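Glutamate--cysteine ligase GshA (Methylobacillus flagellatus KT, PDB 3K1T) probably acts as a ligase, putatively joining glutamate to cysteine to form gamma-glutamylcysteine. Local coordinates at residues 48-53 with 406-411; 243-248 with 252-257; 344-347 with 352-355. All blocks are in the same frame, centred on the assembly; numbering follows the deposited sequence.

Interaction 1 (48-53 with 406-411); sequences VDLRNA and GVVARL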
loop_
_atom_site.group_PDB
_atom_site.type_symbol
_atom_site.label_atom_id
_atom_site.label_comp_id
_atom_site.label_asym_id
_atom_site.label_seq_id
_atom_site.Cartn_x
_atom_site.Cartn_y
_atom_site.Cartn_z
ATOM N N VAL A 48 12.457 -4.264 -12.518
ATOM C CA VAL A 48 13.003 -5.481 -13.082
ATOM C C VAL A 48 12.396 -5.712 -14.463
ATOM O O VAL A 48 11.162 -5.702 -14.601
ATOM C CB VAL A 48 12.737 -6.717 -12.162
ATOM C CG1 VAL A 48 13.171 -8.025 -12.851
ATOM C CG2 VAL A 48 13.456 -6.553 -10.816
ATOM N N ASP A 49 13.267 -5.871 -15.457
ATOM C CA ASP A 49 12.899 -6.215 -16.827
ATOM C C ASP A 49 12.751 -7.733 -16.925
ATOM O O ASP A 49 13.680 -8.467 -16.537
ATOM C CB ASP A 49 13.993 -5.842 -17.825
ATOM C CG ASP A 49 14.219 -4.329 -17.973
ATOM O OD1 ASP A 49 13.586 -3.528 -17.263
ATOM O OD2 ASP A 49 15.053 -3.940 -18.845
ATOM N N LEU A 50 11.612 -8.193 -17.467
ATOM C CA LEU A 50 11.397 -9.601 -17.729
ATOM C C LEU A 50 11.275 -9.871 -19.230
ATOM O O LEU A 50 10.947 -8.970 -20.002
ATOM C CB LEU A 50 10.099 -10.074 -17.072
ATOM C CG LEU A 50 9.895 -9.829 -15.567
ATOM C CD1 LEU A 50 8.455 -10.305 -15.173
ATOM C CD2 LEU A 50 11.001 -10.524 -14.741
ATOM N N ARG A 51 11.509 -11.127 -19.604
ATOM C CA ARG A 51 11.149 -11.647 -20.916
ATOM C C ARG A 51 10.328 -12.926 -20.788
ATOM O O ARG A 51 10.692 -13.855 -20.058
ATOM C CB ARG A 51 12.351 -11.847 -21.824
ATOM C CG ARG A 51 12.912 -10.517 -22.327
ATOM C CD ARG A 51 13.953 -10.751 -23.406
ATOM N NE ARG A 51 14.163 -9.541 -24.174
ATOM C CZ ARG A 51 14.891 -9.469 -25.275
ATOM N NH1 ARG A 51 15.526 -10.536 -25.715
ATOM N NH2 ARG A 51 14.990 -8.300 -25.928
ATOM N N ASN A 52 9.198 -12.912 -21.490
ATOM C CA ASN A 52 8.290 -14.064 -21.590
ATOM C C ASN A 52 8.516 -14.709 -22.973
ATOM O O ASN A 52 8.140 -14.155 -24.011
ATOM C CB ASN A 52 6.866 -13.555 -21.427
ATOM C CG ASN A 52 5.846 -14.674 -21.392
ATOM O OD1 ASN A 52 6.166 -15.812 -21.702
ATOM N ND2 ASN A 52 4.605 -14.344 -21.049
ATOM N N ALA A 53 9.150 -15.872 -22.962
ATOM C CA ALA A 53 9.496 -16.634 -24.158
ATOM C C ALA A 53 8.446 -17.717 -24.431
ATOM O O ALA A 53 8.583 -18.494 -25.387
ATOM C CB ALA A 53 10.881 -17.281 -23.942
ATOM N N GLY A 406 4.866 -10.436 -11.359
ATOM C CA GLY A 406 5.202 -9.852 -10.054
ATOM C C GLY A 406 5.961 -10.798 -9.136
ATOM O O GLY A 406 6.789 -10.359 -8.326
ATOM N N VAL A 407 5.708 -12.100 -9.258
ATOM C CA VAL A 407 6.476 -13.096 -8.503
ATOM C C VAL A 407 7.969 -13.137 -8.966
ATOM O O VAL A 407 8.907 -13.031 -8.153
ATOM C CB VAL A 407 5.835 -14.492 -8.596
ATOM C CG1 VAL A 407 6.815 -15.576 -8.084
ATOM C CG2 VAL A 407 4.491 -14.545 -7.838
ATOM N N VAL A 408 8.193 -13.225 -10.273
ATOM C CA VAL A 408 9.551 -13.317 -10.787
ATOM C C VAL A 408 10.288 -11.994 -10.526
ATOM O O VAL A 408 11.464 -11.993 -10.155
ATOM C CB VAL A 408 9.574 -13.697 -12.275
ATOM C CG1 VAL A 408 11.034 -13.770 -12.806
ATOM C CG2 VAL A 408 8.805 -15.076 -12.472
ATOM N N ALA A 409 9.582 -10.878 -10.635
ATOM C CA ALA A 409 10.201 -9.572 -10.296
ATOM C C ALA A 409 10.622 -9.465 -8.847
ATOM O O ALA A 409 11.715 -8.963 -8.550
ATOM C CB ALA A 409 9.274 -8.404 -10.658
ATOM N N ARG A 410 9.805 -9.991 -7.944
ATOM C CA ARG A 410 10.159 -10.042 -6.531
ATOM C C ARG A 410 11.314 -11.033 -6.207
ATOM O O ARG A 410 12.086 -10.791 -5.292
ATOM C CB ARG A 410 8.928 -10.290 -5.665
ATOM C CG ARG A 410 8.005 -9.030 -5.559
ATOM C CD ARG A 410 6.818 -9.331 -4.680
ATOM N NE ARG A 410 5.895 -10.267 -5.329
ATOM C CZ ARG A 410 5.041 -11.072 -4.670
ATOM N NH1 ARG A 410 4.908 -11.035 -3.339
ATOM N NH2 ARG A 410 4.239 -11.860 -5.339
ATOM N N LEU A 411 11.432 -12.130 -6.937
ATOM C CA LEU A 411 12.615 -13.012 -6.805
ATOM C C LEU A 411 13.879 -12.265 -7.194
ATOM O O LEU A 411 14.899 -12.358 -6.502
ATOM C CB LEU A 411 12.469 -14.286 -7.650
ATOM C CG LEU A 411 11.318 -15.237 -7.301
ATOM C CD1 LEU A 411 11.259 -16.383 -8.386
ATOM C CD2 LEU A 411 11.531 -15.820 -5.909
#
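Leu50 has CG anti to its own carbonyl carbon (chi1 -54°), which carries the leucine tip off the strand toward the helix. Its branch CD2 touches CG1 of Val408 at 3.8 Å. That methyl stands anti to the valine's backbone N (chi1 179°) and points across at the leucine. The two side chains cross at a slant. The second contact is between Val48 and Ala409. Here CB of Val48 lies 4.1 Å from CB of Ala409, and CG2 of Val48 rests 3.7 Å from the carbonyl O of Ala409. The small alanine lets the strand backbone come close, with CA of Val48 5.7 Å from CA of Ala409. The contact is van der Waals packing, with no hydrogen bond between the segments.

On the helix, Arg410 points away from the strand. Its NE bonds Gly406 O at 3.1 Å from above the carbonyl plane, and Arg410 N reaches the same oxygen from the opposite face. Glu30 forms a salt bridge with Arg410, and Phe33 a cation-pi contact, tying it to helix 26-40.

The contact is buried packing of a helix on a sheet. The strand and helix segments run at 128° to each other. Strand 45-52 pairs with strands 57-63 and 340-349. Ile346 touches both Leu50 and Ala409, and Pro59 touches Val48 and Val408.

Interaction 2 (243-248 with 252-257); sequences LDFHAR and EQLAEK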
loop_
_atom_site.group_PDB
_atom_site.type_symbol
_atom_site.label_atom_id
_atom_site.label_comp_id
_atom_site.label_asym_id
_atom_site.label_seq_id
_atom_site.Cartn_x
_atom_site.Cartn_y
_atom_site.Cartn_z
ATOM N N LEU A 243 39.875 -9.870 -20.517
ATOM C CA LEU A 243 40.496 -10.260 -21.766
ATOM C C LEU A 243 40.877 -8.995 -22.511
ATOM O O LEU A 243 40.247 -7.949 -22.322
ATOM C CB LEU A 243 39.529 -11.084 -22.622
ATOM C CG LEU A 243 39.014 -12.411 -22.077
ATOM C CD1 LEU A 243 38.043 -12.986 -23.070
ATOM C CD2 LEU A 243 40.178 -13.394 -21.807
ATOM N N ASP A 244 41.913 -9.112 -23.337
ATOM C CA ASP A 244 42.321 -8.071 -24.274
ATOM C C ASP A 244 41.639 -8.339 -25.608
ATOM O O ASP A 244 42.042 -9.234 -26.341
ATOM C CB ASP A 244 43.854 -8.052 -24.454
ATOM C CG ASP A 244 44.317 -6.995 -25.481
ATOM O OD1 ASP A 244 43.459 -6.175 -25.944
ATOM O OD2 ASP A 244 45.527 -7.011 -25.839
ATOM N N PHE A 245 40.588 -7.569 -25.901
ATOM C CA PHE A 245 39.835 -7.735 -27.162
ATOM C C PHE A 245 40.542 -7.136 -28.388
ATOM O O PHE A 245 40.060 -7.289 -29.518
ATOM C CB PHE A 245 38.423 -7.176 -27.016
ATOM C CG PHE A 245 37.517 -8.053 -26.208
ATOM C CD1 PHE A 245 36.858 -9.118 -26.797
ATOM C CD2 PHE A 245 37.293 -7.791 -24.868
ATOM C CE1 PHE A 245 35.992 -9.913 -26.064
ATOM C CE2 PHE A 245 36.443 -8.594 -24.124
ATOM C CZ PHE A 245 35.785 -9.651 -24.727
ATOM N N HIS A 246 41.700 -6.500 -28.187
ATOM C CA HIS A 246 42.570 -6.167 -29.341
ATOM C C HIS A 246 43.622 -7.215 -29.662
ATOM O O HIS A 246 44.443 -7.013 -30.552
ATOM C CB HIS A 246 43.204 -4.794 -29.160
ATOM C CG HIS A 246 42.199 -3.692 -29.162
ATOM N ND1 HIS A 246 41.532 -3.301 -30.312
ATOM C CD2 HIS A 246 41.700 -2.936 -28.157
ATOM C CE1 HIS A 246 40.676 -2.337 -30.006
ATOM N NE2 HIS A 246 40.751 -2.105 -28.708
ATOM N N ALA A 247 43.596 -8.343 -28.967
ATOM C CA ALA A 247 44.468 -9.455 -29.303
ATOM C C ALA A 247 43.620 -10.728 -29.351
ATOM O O ALA A 247 42.422 -10.684 -29.071
ATOM C CB ALA A 247 45.580 -9.587 -28.272
ATOM N N ARG A 248 44.245 -11.850 -29.686
ATOM C CA ARG A 248 43.523 -13.111 -29.793
ATOM C C ARG A 248 43.946 -14.152 -28.740
ATOM O O ARG A 248 43.541 -15.315 -28.794
ATOM C CB ARG A 248 43.665 -13.620 -31.221
ATOM C CG ARG A 248 43.181 -12.543 -32.234
ATOM C CD ARG A 248 43.301 -12.972 -33.653
ATOM N NE ARG A 248 42.374 -14.052 -33.958
ATOM C CZ ARG A 248 42.221 -14.597 -35.161
ATOM N NH1 ARG A 248 42.942 -14.162 -36.195
ATOM N NH2 ARG A 248 41.345 -15.579 -35.336
ATOM N N GLU A 252 40.323 -18.511 -27.820
ATOM C CA GLU A 252 39.894 -19.892 -27.646
ATOM C C GLU A 252 39.179 -20.122 -26.309
ATOM O O GLU A 252 38.205 -20.869 -26.266
ATOM C CB GLU A 252 41.046 -20.874 -27.855
ATOM C CG GLU A 252 41.436 -20.994 -29.354
ATOM C CD GLU A 252 40.223 -21.356 -30.262
ATOM O OE1 GLU A 252 39.507 -22.315 -29.910
ATOM O OE2 GLU A 252 39.953 -20.664 -31.288
ATOM N N GLN A 253 39.669 -19.493 -25.252
ATOM C CA GLN A 253 39.037 -19.502 -23.926
ATOM C C GLN A 253 37.574 -19.054 -24.049
ATOM O O GLN A 253 36.662 -19.746 -23.630
ATOM C CB GLN A 253 39.787 -18.505 -22.997
ATOM C CG GLN A 253 39.038 -18.035 -21.736
ATOM C CD GLN A 253 39.564 -18.713 -20.489
ATOM O OE1 GLN A 253 39.862 -19.939 -20.511
ATOM N NE2 GLN A 253 39.751 -17.928 -19.401
ATOM N N LEU A 254 37.374 -17.906 -24.668
ATOM C CA LEU A 254 36.027 -17.353 -24.831
ATOM C C LEU A 254 35.140 -18.258 -25.711
ATOM O O LEU A 254 33.989 -18.534 -25.356
ATOM C CB LEU A 254 36.104 -15.952 -25.411
ATOM C CG LEU A 254 34.809 -15.127 -25.427
ATOM C CD1 LEU A 254 34.156 -15.023 -24.066
ATOM C CD2 LEU A 254 35.098 -13.712 -25.978
ATOM N N ALA A 255 35.688 -18.709 -26.843
ATOM C CA ALA A 255 34.977 -19.575 -27.787
ATOM C C ALA A 255 34.507 -20.854 -27.111
ATOM O O ALA A 255 33.374 -21.313 -27.355
ATOM C CB ALA A 255 35.853 -19.902 -29.042
ATOM N N GLU A 256 35.361 -21.429 -26.270
ATOM C CA GLU A 256 35.048 -22.694 -25.616
ATOM C C GLU A 256 33.894 -22.475 -24.642
ATOM O O GLU A 256 33.027 -23.318 -24.511
ATOM C CB GLU A 256 36.257 -23.257 -24.842
ATOM C CG GLU A 256 37.356 -23.856 -25.745
ATOM C CD GLU A 256 38.743 -24.033 -25.063
ATOM O OE1 GLU A 256 38.965 -23.594 -23.882
ATOM O OE2 GLU A 256 39.619 -24.626 -25.750
ATOM N N LYS A 257 33.921 -21.358 -23.939
ATOM C CA LYS A 257 32.844 -21.071 -22.988
ATOM C C LYS A 257 31.522 -20.782 -23.686
ATOM O O LYS A 257 30.479 -21.195 -23.190
ATOM C CB LYS A 257 33.226 -19.963 -22.040
ATOM C CG LYS A 257 34.259 -20.457 -21.003
ATOM C CD LYS A 257 34.785 -19.339 -20.201
ATOM C CE LYS A 257 35.943 -19.809 -19.318
ATOM N NZ LYS A 257 35.374 -20.352 -18.106
HETATM O O HOH W 1 43.249 -18.228 -28.229
#
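Leu254 puts one methyl, CD2, against both Phe245 and Leu243. This CD2 lies 3.9 Å from CE1 of Phe245 and 4.2 Å from CD1 of Leu243. In Leu254, chi1 (-170°) carries CG toward the loop, and chi2 (54°) sets which methyl leads. The Phe245 and Leu254 side chains cross at about a right angle, and the methyl meets the ring obliquely. The CB of Phe245 does not point straight at the helix; the far end of the ring makes the contact. Val325 of strand 324-329 also touches both Phe245 and Leu254, and Met313 packs on the ring.

The polar link across the segments is a water. It donates to Arg248 O at 3.0 Å and accepts from Glu252 N at 3.0 Å. Glu252 N lies in the first turn of helix 251-272, where backbone N-H groups have no carbonyl of the same helix to bond. The water serves this one and joins it to the loop.

Within the loop, residues 244 to 247 form a type I beta turn, with Ala247 N bonded to Asp244 O at 3.2 Å. Asp244 OD1 accepts from His246 N at 2.9 Å from above the carboxylate plane, making an Asx turn.

The charged side chains pair outside the two segments: Arg248 with Glu251, Glu252 with Arg303. The contact packs the loop after strand 237-241 on the start of the helix that follows it. Its chemistry implies a turn with its own internal hydrogen bonds, joined to the helix by a small apolar contact and one water.

Interaction 3 (344-347 with 352-355); sequences PVIY and FVVG. With SO4 (sulfate ion), chain B.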
loop_
_atom_site.group_PDB
_atom_site.type_symbol
_atom_site.label_atom_id
_atom_site.label_comp_id
_atom_site.label_asym_id
_atom_site.label_seq_id
_atom_site.Cartn_x
_atom_site.Cartn_y
_atom_site.Cartn_z
ATOM N N PRO A 344 8.141 -6.514 -20.732
ATOM C CA PRO A 344 7.669 -5.790 -19.544
ATOM C C PRO A 344 8.757 -5.396 -18.547
ATOM O O PRO A 344 9.795 -6.073 -18.409
ATOM C CB PRO A 344 6.717 -6.805 -18.867
ATOM C CG PRO A 344 7.348 -8.124 -19.241
ATOM C CD PRO A 344 7.765 -7.939 -20.681
ATOM N N VAL A 345 8.458 -4.302 -17.847
ATOM C CA VAL A 345 9.265 -3.751 -16.755
ATOM C C VAL A 345 8.353 -3.632 -15.522
ATOM O O VAL A 345 7.324 -2.959 -15.607
ATOM C CB VAL A 345 9.757 -2.327 -17.103
ATOM C CG1 VAL A 345 10.738 -1.814 -16.023
ATOM C CG2 VAL A 345 10.373 -2.273 -18.497
ATOM N N ILE A 346 8.719 -4.265 -14.415
ATOM C CA ILE A 346 7.925 -4.306 -13.213
ATOM C C ILE A 346 8.559 -3.372 -12.164
ATOM O O ILE A 346 9.755 -3.504 -11.863
ATOM C CB ILE A 346 7.860 -5.753 -12.622
ATOM C CG1 ILE A 346 7.453 -6.806 -13.679
ATOM C CG2 ILE A 346 6.947 -5.772 -11.342
ATOM C CD1 ILE A 346 6.294 -6.506 -14.429
ATOM N N TYR A 347 7.766 -2.447 -11.630
ATOM C CA TYR A 347 8.197 -1.474 -10.603
ATOM C C TYR A 347 7.777 -1.909 -9.188
ATOM O O TYR A 347 6.620 -2.340 -8.957
ATOM C CB TYR A 347 7.604 -0.084 -10.916
ATOM C CG TYR A 347 8.480 0.741 -11.808
ATOM C CD1 TYR A 347 8.947 0.231 -13.036
ATOM C CD2 TYR A 347 8.892 2.010 -11.428
ATOM C CE1 TYR A 347 9.792 0.973 -13.836
ATOM C CE2 TYR A 347 9.720 2.776 -12.238
ATOM C CZ TYR A 347 10.187 2.243 -13.429
ATOM O OH TYR A 347 11.056 2.971 -14.199
ATOM N N PHE A 352 6.864 -4.256 -2.453
ATOM C CA PHE A 352 5.532 -4.286 -3.067
ATOM C C PHE A 352 5.604 -3.934 -4.542
ATOM O O PHE A 352 6.267 -2.955 -4.937
ATOM C CB PHE A 352 4.590 -3.321 -2.347
ATOM C CG PHE A 352 4.319 -3.726 -0.938
ATOM C CD1 PHE A 352 3.625 -4.919 -0.677
ATOM C CD2 PHE A 352 4.784 -3.002 0.099
ATOM C CE1 PHE A 352 3.378 -5.317 0.635
ATOM C CE2 PHE A 352 4.569 -3.425 1.427
ATOM C CZ PHE A 352 3.882 -4.591 1.675
ATOM N N VAL A 353 4.905 -4.717 -5.356
ATOM C CA VAL A 353 4.770 -4.388 -6.773
ATOM C C VAL A 353 3.755 -3.260 -6.952
ATOM O O VAL A 353 2.600 -3.380 -6.520
ATOM C CB VAL A 353 4.354 -5.613 -7.595
ATOM C CG1 VAL A 353 4.162 -5.226 -9.064
ATOM C CG2 VAL A 353 5.363 -6.802 -7.386
ATOM N N VAL A 354 4.167 -2.159 -7.582
ATOM C CA VAL A 354 3.294 -0.996 -7.742
ATOM C C VAL A 354 2.741 -0.794 -9.152
ATOM O O VAL A 354 1.769 -0.043 -9.346
ATOM C CB VAL A 354 3.953 0.305 -7.223
ATOM C CG1 VAL A 354 4.259 0.132 -5.730
ATOM C CG2 VAL A 354 5.213 0.714 -8.064
ATOM N N GLY A 355 3.299 -1.514 -10.119
ATOM C CA GLY A 355 2.881 -1.370 -11.512
ATOM C C GLY A 355 4.053 -1.603 -12.439
ATOM O O GLY A 355 4.961 -2.362 -12.124
HETATM S S SO4 B . 14.090 1.662 -15.840
HETATM O O1 SO4 B . 13.303 1.706 -17.051
HETATM O O2 SO4 B . 13.049 1.429 -14.887
HETATM O O3 SO4 B . 15.027 0.561 -15.834
HETATM O O4 SO4 B . 14.777 2.951 -15.607
#
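Ile346 and Val353 meet obliquely, methyl against methyl. CG2 of Ile346 lies 3.6 Å from CG1 of Val353. Each of these methyls is anti to its own backbone N (chi1 -51° for Ile346, measured to CG1, and 178° for Val353), which brings them together across the two strands of the hairpin. Tyr347 meets Val354 differently. The tyrosine touches with its CB, 3.8 Å from CG2 of Val354, while its ring leads away from the second strand. Gly355 has no side chain, and its carbonyl O sits 3.7 Å from CB of Tyr347.

Two nearly straight backbone bonds hold the strands. Tyr347 N donates to Gly355 O at 2.8 Å, and Val354 N donates to Tyr347 O at 2.8 Å. Two residues, Val354 and Gly355, thus face the single Tyr347, which is a beta bulge. CA of Val353 adds a C-H contact to Tyr347 O.

At the far end of the ring, Tyr347 OH makes a weak hydrogen bond to O2 of a sulfate at 2.6 Å. Ser47, Asn63, Gly67 and Arg359 also bind this sulfate. It probably came from the crystallisation liquor, which is consistent with a site that can take an anion. Phe69 meets the Tyr347 ring edge-to-face.

Phe352 packs on Gln82 of the second subunit. Strands 340-349 and 352-361 form a beta hairpin within a larger antiparallel sheet. Strand 45-52 lies along the other edge of 340-349. Helix 398-421 packs on Ile346 through Tyr405 and on Val353 through Arg410.

Interactions 1 and 3 belong to the same buried core, with centres about 9 Å apart. Strands 45-52 and 340-349 are neighbours in one sheet, and probable backbone hydrogen bonds link Val48 O with Ile346 N (2.8 Å) and Leu50 N with Pro344 O (2.9 Å). Both contacts meet helix 398-421. Interaction 3 is built on backbone bonds between strands, whereas interaction 1 packs the helix on that sheet without hydrogen bonds. Interaction 2 uses another helix, 251-272, and its centre is about 32 Å from that of interaction 1. It is a small, mostly buried contact far from the chain centre. One water bridge supplements its apolar centre, and the charged side chains around it pair with other residues.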